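Local coordinates for putative 4-Hydroxy-2-oxoglutarate aldolase / 2-dehydro-3-deoxyphosphogluconate aldolase (Yersinia enterocolitica, PDB 3LM7), which is a putative aldolase of the KDGP aldolase family, whose chain folds as a TIM-type alpha/beta barrel, at residues V19-K24 with R58-L63. Numbering follows the deposited sequence.
Sequences VLAGSK and REYAAL
The phenolic OH of Tyr60 is gripped by two waters, which tie the ring to the loop at Ala21 and to the side chain of Lys24, the first residue of helix 24-33. The first water, 2.8 Å from Tyr60 OH, donates to Ala21 O; the second, 2.7 Å from Tyr60 OH, takes a weak bond from Lys24 NZ. Tyrosine suits this place because its ring packs against Ala21 and Lys24 while its hydroxyl reaches the waters. Over the middle of one face of the Tyr60 ring lies Lys24 CG, 3.9 Å from the ring centroid and 11° off the normal, a CH-pi contact in which the lysine chain crosses the ring at about a right angle. Ser23 O lies at the ring edge, near its plane, and small Ala21 sets CB against Tyr60 CE2 at 4.0 Å. The extended lysine carries CE to 3.4 Å from Glu59 OE1; chi4 (83°) then turns NZ aside, leaving a long salt bridge to that oxygen. NZ's stronger partner is Asp56, about one turn before Glu59 in helix 50-63. Lysine thus serves doubly, its methylenes packing on Tyr60 and on Leu63 CD1 (3.7 Å from Lys24 CB), its ammonium reaching acidic groups. At the N-cap of helix 24-33, the Ser23 hydroxyl can accept Asn26 N-H. The contact joins the end of the first barrel strand, 17-20, and the start of helix 24-33 to outer helix 50-63, with Tyr60 also touching Val42 of neighbouring strand 38-43.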
ATOM      1  N   VAL A  19      12.577  -9.239  14.639  1.00  6.24           N
ATOM      2  CA  VAL A  19      12.963 -10.213  15.665  1.00  7.03           C
ATOM      3  C   VAL A  19      14.168  -9.620  16.304  1.00  7.71           C
ATOM      4  O   VAL A  19      14.788  -8.712  15.741  1.00  9.39           O
ATOM      5  CB  VAL A  19      13.281 -11.670  15.012  1.00  7.87           C
ATOM      6  CG1 VAL A  19      12.110 -12.170  14.164  1.00  6.42           C
ATOM      7  CG2 VAL A  19      14.514 -11.581  14.083  1.00  5.29           C
ATOM      8  N   LEU A  20      14.528 -10.087  17.487  1.00 10.40           N
ATOM      9  CA  LEU A  20      15.665  -9.536  18.214  1.00 11.59           C
ATOM     10  C   LEU A  20      16.964 -10.273  17.897  1.00 12.93           C
ATOM     11  O   LEU A  20      16.945 -11.457  17.631  1.00 12.24           O
ATOM     12  CB  LEU A  20      15.422  -9.668  19.735  1.00 11.45           C
ATOM     13  CG  LEU A  20      14.201  -8.914  20.261  1.00 17.62           C
ATOM     14  CD1 LEU A  20      14.066  -9.123  21.777  1.00 18.49           C
ATOM     15  CD2 LEU A  20      14.183  -7.373  19.845  1.00 16.76           C
ATOM     16  N   ALA A  21      18.089  -9.584  17.993  1.00 12.99           N
ATOM     17  CA  ALA A  21      19.390 -10.258  17.872  1.00 13.58           C
ATOM     18  C   ALA A  21      19.975 -10.463  19.249  1.00 14.17           C
ATOM     19  O   ALA A  21      19.923  -9.571  20.081  1.00 15.32           O
ATOM     20  CB  ALA A  21      20.361  -9.439  16.981  1.00 13.20           C
ATOM     21  N   GLY A  22      20.583 -11.616  19.494  1.00 14.37           N
ATOM     22  CA  GLY A  22      21.258 -11.784  20.791  1.00 15.59           C
ATOM     23  C   GLY A  22      22.747 -11.452  20.702  1.00 16.15           C
ATOM     24  O   GLY A  22      23.438 -11.438  21.737  1.00 16.96           O
ATOM     25  N   SER A  23      23.245 -11.206  19.501  1.00 14.43           N
ATOM     26  CA  SER A  23      24.685 -10.918  19.298  1.00 14.94           C
ATOM     27  C   SER A  23      24.870 -10.433  17.862  1.00 14.49           C
ATOM     28  O   SER A  23      23.953 -10.569  17.043  1.00 12.94           O
ATOM     29  CB  SER A  23      25.516 -12.209  19.486  1.00 15.34           C
ATOM     30  OG  SER A  23      25.334 -13.121  18.407  1.00 13.65           O
ATOM     31  N   LYS A  24      26.046  -9.902  17.518  1.00 13.52           N
ATOM     32  CA  LYS A  24      26.283  -9.523  16.103  1.00 15.26           C
ATOM     33  C   LYS A  24      26.263 -10.694  15.136  1.00 14.75           C
ATOM     34  O   LYS A  24      25.688 -10.601  14.034  1.00 13.19           O
ATOM     35  CB  LYS A  24      27.623  -8.753  15.995  1.00 16.63           C
ATOM     36  CG  LYS A  24      27.487  -7.331  16.521  1.00 18.91           C
ATOM     37  CD  LYS A  24      28.869  -6.712  16.722  1.00 22.52           C
ATOM     38  CE  LYS A  24      28.752  -5.371  17.373  1.00 24.38           C
ATOM     39  NZ  LYS A  24      28.625  -5.422  18.802  1.00 24.46           N
ATOM     40  N   ARG A  58      25.504   1.146  15.026  1.00 11.67           N
ATOM     41  CA  ARG A  58      26.150   1.336  13.727  1.00 12.45           C
ATOM     42  C   ARG A  58      26.935   0.087  13.305  1.00 11.15           C
ATOM     43  O   ARG A  58      26.923  -0.305  12.138  1.00 13.54           O
ATOM     44  CB  ARG A  58      27.070   2.564  13.771  1.00 13.27           C
ATOM     45  CG  ARG A  58      26.282   3.797  13.450  1.00 14.54           C
ATOM     46  CD  ARG A  58      27.137   5.021  13.735  1.00 16.93           C
ATOM     47  NE  ARG A  58      26.434   6.273  13.512  1.00 20.06           N
ATOM     48  CZ  ARG A  58      26.899   7.441  13.978  1.00 25.04           C
ATOM     49  NH1 ARG A  58      28.063   7.482  14.658  1.00 20.74           N
ATOM     50  NH2 ARG A  58      26.258   8.573  13.716  1.00 23.97           N
ATOM     51  N   GLU A  59      27.580  -0.581  14.254  1.00 12.54           N
ATOM     52  CA  GLU A  59      28.254  -1.826  13.891  1.00 10.98           C
ATOM     53  C   GLU A  59      27.244  -2.913  13.416  1.00 11.33           C
ATOM     54  O   GLU A  59      27.496  -3.605  12.427  1.00  9.64           O
ATOM     55  CB  GLU A  59      29.111  -2.333  15.077  1.00 11.18           C
ATOM     56  CG  GLU A  59      30.211  -1.399  15.508  1.00 13.95           C
ATOM     57  CD  GLU A  59      31.056  -1.963  16.689  1.00 18.40           C
ATOM     58  OE1 GLU A  59      31.235  -3.188  16.774  1.00 17.65           O
ATOM     59  OE2 GLU A  59      31.525  -1.153  17.500  1.00 20.04           O
ATOM     60  N   TYR A  60      26.115  -3.098  14.124  1.00 10.38           N
ATOM     61  CA  TYR A  60      25.080  -4.021  13.658  1.00 11.81           C
ATOM     62  C   TYR A  60      24.574  -3.625  12.287  1.00 11.52           C
ATOM     63  O   TYR A  60      24.365  -4.491  11.428  1.00 13.13           O
ATOM     64  CB  TYR A  60      23.853  -3.990  14.627  1.00 11.70           C
ATOM     65  CG  TYR A  60      23.935  -4.887  15.821  1.00 12.68           C
ATOM     66  CD1 TYR A  60      24.406  -4.411  17.041  1.00 14.92           C
ATOM     67  CD2 TYR A  60      23.553  -6.213  15.743  1.00 11.95           C
ATOM     68  CE1 TYR A  60      24.496  -5.236  18.150  1.00 12.94           C
ATOM     69  CE2 TYR A  60      23.611  -7.062  16.918  1.00 11.74           C
ATOM     70  CZ  TYR A  60      24.045  -6.528  18.084  1.00 11.74           C
ATOM     71  OH  TYR A  60      24.117  -7.275  19.213  1.00 15.71           O
ATOM     72  N   ALA A  61      24.310  -2.336  12.086  1.00  9.90           N
ATOM     73  CA  ALA A  61      23.720  -1.886  10.824  1.00 10.89           C
ATOM     74  C   ALA A  61      24.582  -2.234   9.633  1.00 11.68           C
ATOM     75  O   ALA A  61      24.084  -2.574   8.583  1.00  9.32           O
ATOM     76  CB  ALA A  61      23.486  -0.336  10.876  1.00 10.72           C
ATOM     77  N   ALA A  62      25.901  -2.095   9.818  1.00 12.98           N
ATOM     78  CA  ALA A  62      26.881  -2.389   8.785  1.00 13.41           C
ATOM     79  C   ALA A  62      26.823  -3.858   8.411  1.00 14.36           C
ATOM     80  O   ALA A  62      27.020  -4.200   7.258  1.00 16.15           O
ATOM     81  CB  ALA A  62      28.282  -2.028   9.309  1.00 13.31           C
ATOM     82  N   LEU A  63      26.505  -4.739   9.356  1.00 14.34           N
ATOM     83  CA  LEU A  63      26.462  -6.180   9.032  1.00 14.62           C
ATOM     84  C   LEU A  63      25.234  -6.540   8.206  1.00 16.05           C
ATOM     85  O   LEU A  63      25.229  -7.555   7.475  1.00 15.01           O
ATOM     86  CB  LEU A  63      26.391  -7.011  10.332  1.00 15.94           C
ATOM     87  CG  LEU A  63      27.602  -6.792  11.211  1.00 16.23           C
ATOM     88  CD1 LEU A  63      27.413  -7.499  12.561  1.00 17.03           C
ATOM     89  CD2 LEU A  63      28.779  -7.435  10.422  1.00 21.91           C
TER
HETATM   90  O   HOH W   1      22.260  -7.955  21.250  1.00 27.20           O
HETATM   91  O   HOH W   2      26.425  -7.058  20.519  1.00 40.43           O